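Local coordinates for tubulin-like protein CetZ2 (Haloferax volcanii, PDB 4B45) that binds GTP and takes part in controlling cell shape as a tubulin- and FtsZ-like cytoskeletal protein of archaea, at residues 8-11 / 12-16; 19-22 / 23-26; 39-42 / 43-47; 178-181 / 182-185. One frame throughout, in Å; residues are numbered along the deposited sequence.

Contact 1. Residues 8-11 / 12-16. With GSP (5'-guanosine-diphosphate-monothiophosphate), chain C.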
loop_
_atom_site.group_PDB
_atom_site.type_symbol
_atom_site.label_atom_id
_atom_site.label_comp_id
_atom_site.label_asym_id
_atom_site.label_seq_id
_atom_site.Cartn_x
_atom_site.Cartn_y
_atom_site.Cartn_z
ATOM N N VAL A 8 -11.268 4.186 3.719
ATOM C CA VAL A 8 -12.126 5.362 3.599
ATOM C C VAL A 8 -12.631 5.493 2.161
ATOM O O VAL A 8 -11.846 5.645 1.226
ATOM C CB VAL A 8 -11.400 6.655 4.025
ATOM C CG1 VAL A 8 -12.321 7.850 3.862
ATOM C CG2 VAL A 8 -10.934 6.551 5.469
ATOM N N GLY A 9 -13.941 5.413 1.979
ATOM C CA GLY A 9 -14.475 5.394 0.632
ATOM C C GLY A 9 -14.527 3.988 0.054
ATOM O O GLY A 9 -14.134 2.992 0.682
ATOM N N GLN A 10 -15.004 3.905 -1.176
ATOM C CA GLN A 10 -15.296 2.617 -1.782
ATOM C C GLN A 10 -14.049 1.788 -2.127
ATOM O O GLN A 10 -13.956 0.600 -1.782
ATOM C CB GLN A 10 -16.155 2.837 -3.024
ATOM C CG GLN A 10 -16.756 1.574 -3.558
ATOM C CD GLN A 10 -16.502 1.428 -5.021
ATOM O OE1 GLN A 10 -15.349 1.343 -5.456
ATOM N NE2 GLN A 10 -17.571 1.415 -5.807
ATOM N N ALA A 11 -13.106 2.402 -2.827
ATOM C CA ALA A 11 -11.860 1.724 -3.165
ATOM C C ALA A 11 -11.112 1.331 -1.890
ATOM O O ALA A 11 -10.620 0.213 -1.769
ATOM C CB ALA A 11 -10.998 2.629 -4.016
ATOM N N GLY A 12 -11.032 2.257 -0.940
ATOM C CA GLY A 12 -10.329 2.002 0.311
ATOM C C GLY A 12 -10.873 0.805 1.077
ATOM O O GLY A 12 -10.116 -0.005 1.619
ATOM N N GLY A 13 -12.191 0.673 1.114
ATOM C CA GLY A 13 -12.798 -0.433 1.830
ATOM C C GLY A 13 -12.552 -1.746 1.114
ATOM O O GLY A 13 -12.402 -2.796 1.739
ATOM N N LYS A 14 -12.528 -1.689 -0.212
ATOM C CA LYS A 14 -12.260 -2.873 -1.016
ATOM C C LYS A 14 -10.808 -3.354 -0.857
ATOM O O LYS A 14 -10.550 -4.545 -0.684
ATOM C CB LYS A 14 -12.579 -2.608 -2.487
ATOM C CG LYS A 14 -14.048 -2.805 -2.850
ATOM C CD LYS A 14 -14.193 -3.112 -4.348
ATOM C CE LYS A 14 -14.899 -1.980 -5.108
ATOM N NZ LYS A 14 -14.755 -2.079 -6.605
ATOM N N LEU A 15 -9.863 -2.426 -0.916
ATOM C CA LEU A 15 -8.460 -2.786 -0.753
ATOM C C LEU A 15 -8.187 -3.228 0.683
ATOM O O LEU A 15 -7.491 -4.213 0.908
ATOM C CB LEU A 15 -7.545 -1.627 -1.167
ATOM C CG LEU A 15 -6.028 -1.850 -1.075
ATOM C CD1 LEU A 15 -5.635 -3.124 -1.798
ATOM C CD2 LEU A 15 -5.284 -0.653 -1.647
ATOM N N ALA A 16 -8.745 -2.512 1.654
ATOM C CA ALA A 16 -8.605 -2.917 3.057
ATOM C C ALA A 16 -9.155 -4.322 3.330
ATOM O O ALA A 16 -8.576 -5.076 4.104
ATOM C CB ALA A 16 -9.249 -1.902 3.991
HETATM P PG GSP C . -17.234 8.871 -4.869
HETATM O O3B GSP C . -16.466 8.546 -3.499
HETATM S S1G GSP C . -16.035 9.171 -6.528
HETATM O O2G GSP C . -18.255 7.740 -5.188
HETATM O O3G GSP C . -17.887 10.169 -4.609
HETATM P PB GSP C . -15.380 7.404 -3.242
HETATM O O1B GSP C . -15.934 6.181 -2.553
HETATM O O2B GSP C . -14.306 7.996 -2.339
HETATM P PA GSP C . -13.858 5.648 -4.815
HETATM O O1A GSP C . -14.559 4.602 -5.640
HETATM O O2A GSP C . -13.373 4.992 -3.549
HETATM O O3A GSP C . -14.739 6.927 -4.595
HETATM O "O5'" GSP C . -12.567 6.148 -5.520
HETATM C "C5'" GSP C . -12.450 6.263 -6.898
HETATM C "C4'" GSP C . -11.094 5.953 -7.370
HETATM O "O4'" GSP C . -10.673 4.720 -6.866
HETATM C "C3'" GSP C . -11.023 5.835 -8.839
HETATM O "O3'" GSP C . -9.743 6.194 -9.193
HETATM C "C2'" GSP C . -11.222 4.414 -9.105
HETATM O "O2'" GSP C . -10.555 4.060 -10.269
HETATM C "C1'" GSP C . -10.569 3.787 -7.972
HETATM N N9 GSP C . -11.138 2.534 -7.518
HETATM C C8 GSP C . -12.432 2.273 -7.306
HETATM N N7 GSP C . -12.557 1.017 -6.836
HETATM C C5 GSP C . -11.308 0.470 -6.736
HETATM C C6 GSP C . -10.837 -0.796 -6.294
HETATM O O6 GSP C . -11.701 -1.786 -5.864
HETATM N N1 GSP C . -9.503 -1.030 -6.324
HETATM C C2 GSP C . -8.645 -0.075 -6.747
HETATM N N2 GSP C . -7.212 -0.395 -6.746
HETATM N N3 GSP C . -9.043 1.136 -7.164
HETATM C C4 GSP C . -10.397 1.428 -7.171
HETATM O O HOH W 1 -11.557 5.058 -1.522
#

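Contact 2. Residues 19-22 / 23-26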
loop_
_atom_site.group_PDB
_atom_site.type_symbol
_atom_site.label_atom_id
_atom_site.label_comp_id
_atom_site.label_asym_id
_atom_site.label_seq_id
_atom_site.Cartn_x
_atom_site.Cartn_y
_atom_site.Cartn_z
ATOM N N LEU A 19 -6.587 -6.958 1.738
ATOM C CA LEU A 19 -5.417 -7.088 2.608
ATOM C C LEU A 19 -5.729 -7.929 3.844
ATOM O O LEU A 19 -4.967 -8.828 4.194
ATOM C CB LEU A 19 -4.900 -5.701 3.006
ATOM C CG LEU A 19 -3.571 -5.590 3.759
ATOM C CD1 LEU A 19 -2.490 -6.412 3.068
ATOM C CD2 LEU A 19 -3.142 -4.131 3.856
ATOM N N GLN A 20 -6.857 -7.655 4.502
ATOM C CA GLN A 20 -7.234 -8.428 5.679
ATOM C C GLN A 20 -7.496 -9.877 5.305
ATOM O O GLN A 20 -7.151 -10.799 6.045
ATOM C CB GLN A 20 -8.485 -7.845 6.336
ATOM C CG GLN A 20 -8.995 -8.668 7.505
ATOM C CD GLN A 20 -10.469 -8.436 7.768
ATOM O OE1 GLN A 20 -10.842 -7.719 8.700
ATOM N NE2 GLN A 20 -11.321 -9.045 6.944
ATOM N N SER A 21 -8.127 -10.067 4.151
ATOM C CA SER A 21 -8.403 -11.403 3.630
ATOM C C SER A 21 -7.097 -12.173 3.341
ATOM O O SER A 21 -6.987 -13.371 3.616
ATOM C CB SER A 21 -9.262 -11.287 2.358
ATOM O OG SER A 21 -9.703 -12.555 1.901
ATOM N N PHE A 22 -6.109 -11.487 2.782
ATOM C CA PHE A 22 -4.817 -12.130 2.550
ATOM C C PHE A 22 -4.168 -12.535 3.878
ATOM O O PHE A 22 -3.715 -13.667 4.041
ATOM C CB PHE A 22 -3.876 -11.222 1.759
ATOM C CG PHE A 22 -2.488 -11.800 1.574
ATOM C CD1 PHE A 22 -2.236 -12.730 0.570
ATOM C CD2 PHE A 22 -1.443 -11.422 2.409
ATOM C CE1 PHE A 22 -0.964 -13.271 0.400
ATOM C CE2 PHE A 22 -0.164 -11.958 2.244
ATOM C CZ PHE A 22 0.075 -12.881 1.233
ATOM N N ASP A 23 -4.140 -11.607 4.827
ATOM C CA ASP A 23 -3.572 -11.866 6.141
ATOM C C ASP A 23 -4.245 -13.040 6.857
ATOM O O ASP A 23 -3.585 -13.822 7.531
ATOM C CB ASP A 23 -3.636 -10.598 7.002
ATOM C CG ASP A 23 -2.965 -10.780 8.358
ATOM O OD1 ASP A 23 -1.713 -10.760 8.412
ATOM O OD2 ASP A 23 -3.680 -10.945 9.370
ATOM N N ARG A 24 -5.558 -13.167 6.694
ATOM C CA ARG A 24 -6.334 -14.194 7.385
ATOM C C ARG A 24 -6.117 -15.570 6.780
ATOM O O ARG A 24 -5.919 -16.551 7.496
ATOM C CB ARG A 24 -7.826 -13.847 7.322
ATOM C CG ARG A 24 -8.726 -14.797 8.089
ATOM C CD ARG A 24 -10.154 -14.756 7.555
ATOM N NE ARG A 24 -10.255 -15.329 6.214
ATOM C CZ ARG A 24 -10.835 -14.725 5.179
ATOM N NH1 ARG A 24 -11.378 -13.521 5.327
ATOM N NH2 ARG A 24 -10.877 -15.329 3.994
ATOM N N GLN A 25 -6.176 -15.637 5.456
ATOM C CA GLN A 25 -6.021 -16.898 4.743
ATOM C C GLN A 25 -4.640 -17.505 4.962
ATOM O O GLN A 25 -4.519 -18.708 5.179
ATOM C CB GLN A 25 -6.289 -16.703 3.251
ATOM C CG GLN A 25 -7.733 -16.359 2.945
ATOM C CD GLN A 25 -7.921 -15.799 1.550
ATOM O OE1 GLN A 25 -7.000 -15.803 0.728
ATOM N NE2 GLN A 25 -9.121 -15.303 1.277
ATOM N N THR A 26 -3.607 -16.670 4.916
ATOM C CA THR A 26 -2.236 -17.128 5.141
ATOM C C THR A 26 -1.968 -17.412 6.613
ATOM O O THR A 26 -1.018 -18.100 6.956
ATOM C CB THR A 26 -1.217 -16.078 4.674
ATOM O OG1 THR A 26 -1.427 -14.863 5.404
ATOM C CG2 THR A 26 -1.389 -15.787 3.192
#

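Contact 3. Residues 39-42 / 43-47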
loop_
_atom_site.group_PDB
_atom_site.type_symbol
_atom_site.label_atom_id
_atom_site.label_comp_id
_atom_site.label_asym_id
_atom_site.label_seq_id
_atom_site.Cartn_x
_atom_site.Cartn_y
_atom_site.Cartn_z
ATOM N N THR A 39 -19.699 6.928 3.004
ATOM C CA THR A 39 -20.900 7.759 3.039
ATOM C C THR A 39 -21.930 7.161 2.097
ATOM O O THR A 39 -23.040 7.667 1.976
ATOM C CB THR A 39 -20.593 9.185 2.546
ATOM O OG1 THR A 39 -19.940 9.120 1.266
ATOM C CG2 THR A 39 -19.678 9.898 3.531
ATOM N N ALA A 40 -21.528 6.095 1.404
ATOM C CA ALA A 40 -22.424 5.330 0.558
ATOM C C ALA A 40 -22.765 4.049 1.299
ATOM O O ALA A 40 -21.879 3.252 1.599
ATOM C CB ALA A 40 -21.744 5.015 -0.792
ATOM N N LYS A 41 -24.039 3.855 1.626
ATOM C CA LYS A 41 -24.420 2.706 2.446
ATOM C C LYS A 41 -24.209 1.369 1.731
ATOM O O LYS A 41 -23.725 0.410 2.327
ATOM C CB LYS A 41 -25.862 2.835 2.958
ATOM C CG LYS A 41 -26.347 1.617 3.717
ATOM C CD LYS A 41 -27.696 1.852 4.396
ATOM C CE LYS A 41 -28.149 0.598 5.138
ATOM N NZ LYS A 41 -29.489 0.725 5.792
ATOM N N ALA A 42 -24.573 1.317 0.455
ATOM C CA ALA A 42 -24.446 0.100 -0.344
ATOM C C ALA A 42 -23.012 -0.465 -0.387
ATOM O O ALA A 42 -22.810 -1.683 -0.329
ATOM C CB ALA A 42 -24.973 0.345 -1.763
ATOM N N ASP A 43 -22.028 0.422 -0.495
ATOM C CA ASP A 43 -20.623 0.027 -0.481
ATOM C C ASP A 43 -20.260 -0.753 0.768
ATOM O O ASP A 43 -19.485 -1.705 0.718
ATOM C CB ASP A 43 -19.719 1.256 -0.553
ATOM C CG ASP A 43 -19.800 1.959 -1.889
ATOM O OD1 ASP A 43 -20.457 1.409 -2.798
ATOM O OD2 ASP A 43 -19.202 3.053 -2.027
ATOM N N LEU A 44 -20.812 -0.334 1.896
ATOM C CA LEU A 44 -20.419 -0.906 3.170
ATOM C C LEU A 44 -21.058 -2.261 3.384
ATOM O O LEU A 44 -20.486 -3.126 4.043
ATOM C CB LEU A 44 -20.789 0.043 4.305
ATOM C CG LEU A 44 -20.001 1.349 4.312
ATOM C CD1 LEU A 44 -20.633 2.273 5.321
ATOM C CD2 LEU A 44 -18.530 1.092 4.659
ATOM N N GLN A 45 -22.237 -2.454 2.805
ATOM C CA GLN A 45 -23.012 -3.661 3.075
ATOM C C GLN A 45 -22.367 -4.929 2.525
ATOM O O GLN A 45 -22.618 -6.024 3.028
ATOM C CB GLN A 45 -24.452 -3.506 2.576
ATOM C CG GLN A 45 -25.227 -2.446 3.347
ATOM C CD GLN A 45 -26.673 -2.332 2.906
ATOM O OE1 GLN A 45 -26.972 -1.733 1.871
ATOM N NE2 GLN A 45 -27.582 -2.907 3.693
ATOM N N SER A 46 -21.515 -4.776 1.516
ATOM C CA SER A 46 -20.917 -5.926 0.850
ATOM C C SER A 46 -19.619 -6.380 1.507
ATOM O O SER A 46 -19.173 -7.514 1.307
ATOM C CB SER A 46 -20.668 -5.598 -0.621
ATOM O OG SER A 46 -20.001 -4.356 -0.743
ATOM N N LEU A 47 -19.017 -5.497 2.297
ATOM C CA LEU A 47 -17.716 -5.765 2.899
ATOM C C LEU A 47 -17.786 -6.668 4.130
ATOM O O LEU A 47 -18.727 -6.581 4.919
ATOM C CB LEU A 47 -17.023 -4.452 3.258
ATOM C CG LEU A 47 -16.806 -3.488 2.097
ATOM C CD1 LEU A 47 -16.203 -2.199 2.602
ATOM C CD2 LEU A 47 -15.904 -4.121 1.051
#

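Contact 4. Residues 178-181 / 182-185. With GSP (5'-guanosine-diphosphate-monothiophosphate), chain C.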
loop_
_atom_site.group_PDB
_atom_site.type_symbol
_atom_site.label_atom_id
_atom_site.label_comp_id
_atom_site.label_asym_id
_atom_site.label_seq_id
_atom_site.Cartn_x
_atom_site.Cartn_y
_atom_site.Cartn_z
ATOM N N GLY A 178 -10.467 -6.314 -13.117
ATOM C CA GLY A 178 -9.322 -5.427 -13.068
ATOM C C GLY A 178 -9.081 -4.919 -11.666
ATOM O O GLY A 178 -7.977 -5.035 -11.133
ATOM N N TYR A 179 -10.131 -4.370 -11.059
ATOM C CA TYR A 179 -10.034 -3.803 -9.719
ATOM C C TYR A 179 -9.687 -4.864 -8.693
ATOM O O TYR A 179 -8.831 -4.642 -7.849
ATOM C CB TYR A 179 -11.338 -3.130 -9.316
ATOM C CG TYR A 179 -11.531 -1.748 -9.890
ATOM C CD1 TYR A 179 -10.470 -0.857 -9.982
ATOM C CD2 TYR A 179 -12.787 -1.329 -10.327
ATOM C CE1 TYR A 179 -10.650 0.413 -10.501
ATOM C CE2 TYR A 179 -12.975 -0.071 -10.847
ATOM C CZ TYR A 179 -11.906 0.801 -10.931
ATOM O OH TYR A 179 -12.099 2.060 -11.453
ATOM N N ASP A 180 -10.365 -6.008 -8.755
ATOM C CA ASP A 180 -10.033 -7.114 -7.865
ATOM C C ASP A 180 -8.584 -7.577 -8.053
ATOM O O ASP A 180 -7.879 -7.813 -7.070
ATOM C CB ASP A 180 -10.998 -8.282 -8.061
ATOM C CG ASP A 180 -12.341 -8.027 -7.425
ATOM O OD1 ASP A 180 -12.443 -7.054 -6.653
ATOM O OD2 ASP A 180 -13.291 -8.798 -7.686
ATOM N N ALA A 181 -8.136 -7.684 -9.306
ATOM C CA ALA A 181 -6.762 -8.103 -9.596
ATOM C C ALA A 181 -5.765 -7.121 -9.025
ATOM O O ALA A 181 -4.738 -7.523 -8.492
ATOM C CB ALA A 181 -6.527 -8.280 -11.109
ATOM N N ILE A 182 -6.055 -5.830 -9.131
ATOM C CA ILE A 182 -5.166 -4.831 -8.535
ATOM C C ILE A 182 -5.132 -4.976 -7.025
ATOM O O ILE A 182 -4.069 -4.990 -6.407
ATOM C CB ILE A 182 -5.619 -3.403 -8.832
ATOM C CG1 ILE A 182 -5.608 -3.135 -10.338
ATOM C CG2 ILE A 182 -4.732 -2.406 -8.094
ATOM C CD1 ILE A 182 -6.294 -1.828 -10.719
ATOM N N ASN A 183 -6.308 -5.093 -6.430
ATOM C CA ASN A 183 -6.389 -5.199 -4.986
ATOM C C ASN A 183 -5.649 -6.425 -4.477
ATOM O O ASN A 183 -4.974 -6.384 -3.441
ATOM C CB ASN A 183 -7.846 -5.260 -4.536
ATOM C CG ASN A 183 -8.590 -3.980 -4.802
ATOM O OD1 ASN A 183 -7.988 -2.926 -5.047
ATOM N ND2 ASN A 183 -9.910 -4.054 -4.746
ATOM N N GLU A 184 -5.784 -7.521 -5.211
ATOM C CA GLU A 184 -5.177 -8.772 -4.799
ATOM C C GLU A 184 -3.649 -8.731 -4.897
ATOM O O GLU A 184 -2.948 -9.306 -4.056
ATOM C CB GLU A 184 -5.739 -9.926 -5.620
ATOM C CG GLU A 184 -7.103 -10.396 -5.162
ATOM C CD GLU A 184 -7.017 -11.410 -4.037
ATOM O OE1 GLU A 184 -6.385 -11.103 -2.998
ATOM O OE2 GLU A 184 -7.583 -12.517 -4.192
ATOM N N ALA A 185 -3.137 -8.058 -5.924
ATOM C CA ALA A 185 -1.693 -7.959 -6.090
ATOM C C ALA A 185 -1.157 -7.072 -4.985
ATOM O O ALA A 185 -0.096 -7.330 -4.417
ATOM C CB ALA A 185 -1.337 -7.390 -7.448
HETATM P PG GSP C . -17.234 8.871 -4.869
HETATM O O3B GSP C . -16.466 8.546 -3.499
HETATM S S1G GSP C . -16.035 9.171 -6.528
HETATM O O2G GSP C . -18.255 7.740 -5.188
HETATM O O3G GSP C . -17.887 10.169 -4.609
HETATM P PB GSP C . -15.380 7.404 -3.242
HETATM O O1B GSP C . -15.934 6.181 -2.553
HETATM O O2B GSP C . -14.306 7.996 -2.339
HETATM P PA GSP C . -13.858 5.648 -4.815
HETATM O O1A GSP C . -14.559 4.602 -5.640
HETATM O O2A GSP C . -13.373 4.992 -3.549
HETATM O O3A GSP C . -14.739 6.927 -4.595
HETATM O "O5'" GSP C . -12.567 6.148 -5.520
HETATM C "C5'" GSP C . -12.450 6.263 -6.898
HETATM C "C4'" GSP C . -11.094 5.953 -7.370
HETATM O "O4'" GSP C . -10.673 4.720 -6.866
HETATM C "C3'" GSP C . -11.023 5.835 -8.839
HETATM O "O3'" GSP C . -9.743 6.194 -9.193
HETATM C "C2'" GSP C . -11.222 4.414 -9.105
HETATM O "O2'" GSP C . -10.555 4.060 -10.269
HETATM C "C1'" GSP C . -10.569 3.787 -7.972
HETATM N N9 GSP C . -11.138 2.534 -7.518
HETATM C C8 GSP C . -12.432 2.273 -7.306
HETATM N N7 GSP C . -12.557 1.017 -6.836
HETATM C C5 GSP C . -11.308 0.470 -6.736
HETATM C C6 GSP C . -10.837 -0.796 -6.294
HETATM O O6 GSP C . -11.701 -1.786 -5.864
HETATM N N1 GSP C . -9.503 -1.030 -6.324
HETATM C C2 GSP C . -8.645 -0.075 -6.747
HETATM N N2 GSP C . -7.212 -0.395 -6.746
HETATM N N3 GSP C . -9.043 1.136 -7.164
HETATM C C4 GSP C . -10.397 1.428 -7.171
HETATM O O HOH W 2 -11.298 -6.623 -4.242
#

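Contact 1. Residues 8-11 / 12-16
Gly13 N, Lys14 N and Leu15 N donate to Gly9 O, Gln10 O and Ala11 O, the i to i+4 bonds of the opening turns of helix 9-26. The last of these is the straightest, Leu15 N meeting Ala11 O at 2.9 Å with an N-H...O angle of 167°.

Amides at the start of this helix are turned to the nucleotide. Gln10 N donates to GSP O1B on the beta phosphate (2.8 Å), and Ala11 N to GSP O2A on the alpha phosphate at 2.7 Å and a nearly linear 175°. The next amide, Gly12 N, is met through a water, which it approaches to 2.9 Å; that water in turn donates to Val8 O and to GSP O2A. Strand 3-8, the glycine-rich turn and the helix thus form a Rossmann-like phosphate-binding element, with Gly9 and Gly12 consistent with a GxGxxG pattern. Side chains would not fit at either: a CB on Gly9 would run into GSP O2B, and one on Gly12 into Val8 O.

Among the side chains, Gln10 and Lys14 lie alongside each other, pointing the same way. Lys14 bends at chi3 (-113°), which brings its end to the guanine, where NZ makes a weak hydrogen bond of 3.2 Å to GSP O6 and CD packs against the same oxygen. Replacing Lys14 by an alanine would probably leave GSP O6 without this amine and uncover the flank of Gln10. Leu15 CB rests on Ala11 O at 3.6 Å, its side chain continuing onto Leu130 and Ile132 of strand 127-133.

Contact 2. Residues 19-22 / 23-26
Phe22 O is shared by two donors of Thr26. Thr26 N reaches it at 3.1 Å, whereas Thr26 OG1 comes to 2.9 Å from the opposite face of the carbonyl plane. The hydroxyl can fold back in this way because OG1 sits between the backbone N and the carbonyl carbon (chi1 60°). Thr26 OG1 also receives a weak hydrogen bond from Phe28 N. The same rotation sends Thr26 CG2 over one face of the Phe22 ring, 3.9 Å from its centroid and 17° off the normal, a CH-pi contact offset toward the rim.

The preceding carbonyls are satisfied in regular helical order: Leu19 O by Asp23 N, Gln20 O by Arg24 N, and Ser21 O by Gln25 N at 3.0 Å. Ser21 OG and Gln25 NE2 are 2.9 Å apart, yet the pair is not aligned for a hydrogen bond. Arg24 bends at chi3 (69°), which lays one face of its guanidinium over Ser21 CA.

The carboxylate of Asp23 finds its partners beyond the helix. OD1 accepts from Ala30 N and OD2 from Val31 N, the latter at the start of strand 31-38. This bidentate grip fixes the carboxylate and ties the helix to the connection that follows it. Phe22 packs on Phe28 in that connection and on Ala187 of helix 175-196. The arrangement closes the helix of a beta-alpha-beta crossover, here strand 3-8, helix 9-26 and strand 31-38.

Contact 3. Residues 39-42 / 43-47
Lys41 and Gln45, one helical turn apart, cross at an angle on the surface of helix 41-45, a short, weakly bonded helix that links strands 31-38 and 50-53 in a beta-alpha-beta unit of the GTPase domain. Lys41 is fully extended, with CG anti to the backbone N (chi1 175°), and only its aliphatic part meets the glutamine: Lys41 CE lies 3.8 Å from Gln45 NE2, and Lys41 CG lies 3.9 Å from Gln45 OE1. The amide therefore spans the methylene chain.

The backbone beneath is loosely wound. Gln45 N reaches Lys41 O at 3.3 Å in the carbonyl plane, although the N-H...O angle is just 137°. The bonds from Leu44 N to Lys41 O and from Gln45 N to Ala42 O are weak, so the turn mixes i to i+3 and i to i+4 pairing.

The Leu44 side chain packs on Ala36 of strand 31-38 and on Thr51 and Leu53 of strand 50-53, which seats the helix on the sheet. The Asp43 side chain comes within about 5 Å of GSP at the nearest atoms and touches Gln10 of helix 9-26. Its carboxylate also receives a weak hydrogen bond from Asn38, and Asp43 OD2 comes to 3.4 Å from Ala40 CB.

Contact 4. Residues 178-181 / 182-185
Helix 175-196 supplies the guanine end of the nucleotide pocket through Tyr179 and Asn183, one turn apart, as in the tubulin/FtsZ fold. The phenol ring of Tyr179 lies offset over the purine: GSP C5 is 3.6 Å above the ring plane, displaced toward the rim. With CG anti to the carbonyl carbon (chi1 -80°), the ring extends along the base until Tyr179 OH donates to GSP O2' at 2.8 Å. Without the ring, as with an alanine here, one face of the guanine would probably be uncovered and the O2' hydroxyl left without this donor.

Both ends of the Asn183 amide meet the base. OD1 accepts from GSP N1 at 2.7 Å and, weakly, from GSP N2, whereas ND2 donates to GSP O6 at 3.1 Å and 161°. This pattern matches the edge of guanine and is consistent with selection of that base. Those bonds and a water at ND2 set the amide's rotation; Asn183 N to Tyr179 O is regular helix bonding.

Ile182 packs on Asn165 and Phe168, and its CG2 lies 3.5 Å from GSP N2. The water joins the two segments, donating to Asp180 OD1 at 2.7 Å and accepting from Asn183 ND2 at 3.0 Å.

How the contacts relate
All four contacts are local, made within or at the ends of helices and met in series along the chain, so none closes a long loop and none nests in or crosses another. Contacts 1 and 2 follow each other on helix 9-26, their centres about 15 Å apart, one at the nucleotide and the other at the far end of the helix. The chain then passes through strand 31-38 to contact 3, which touches contact 1 where Leu47 CD2 lies 3.8 Å from Gly13 O. Much later comes contact 4, on helix 175-196. It packs against contact 1 through Leu15 and Lys14 on Asn183, and the two share GSP, joining the GTPase-domain start to the interdomain helix.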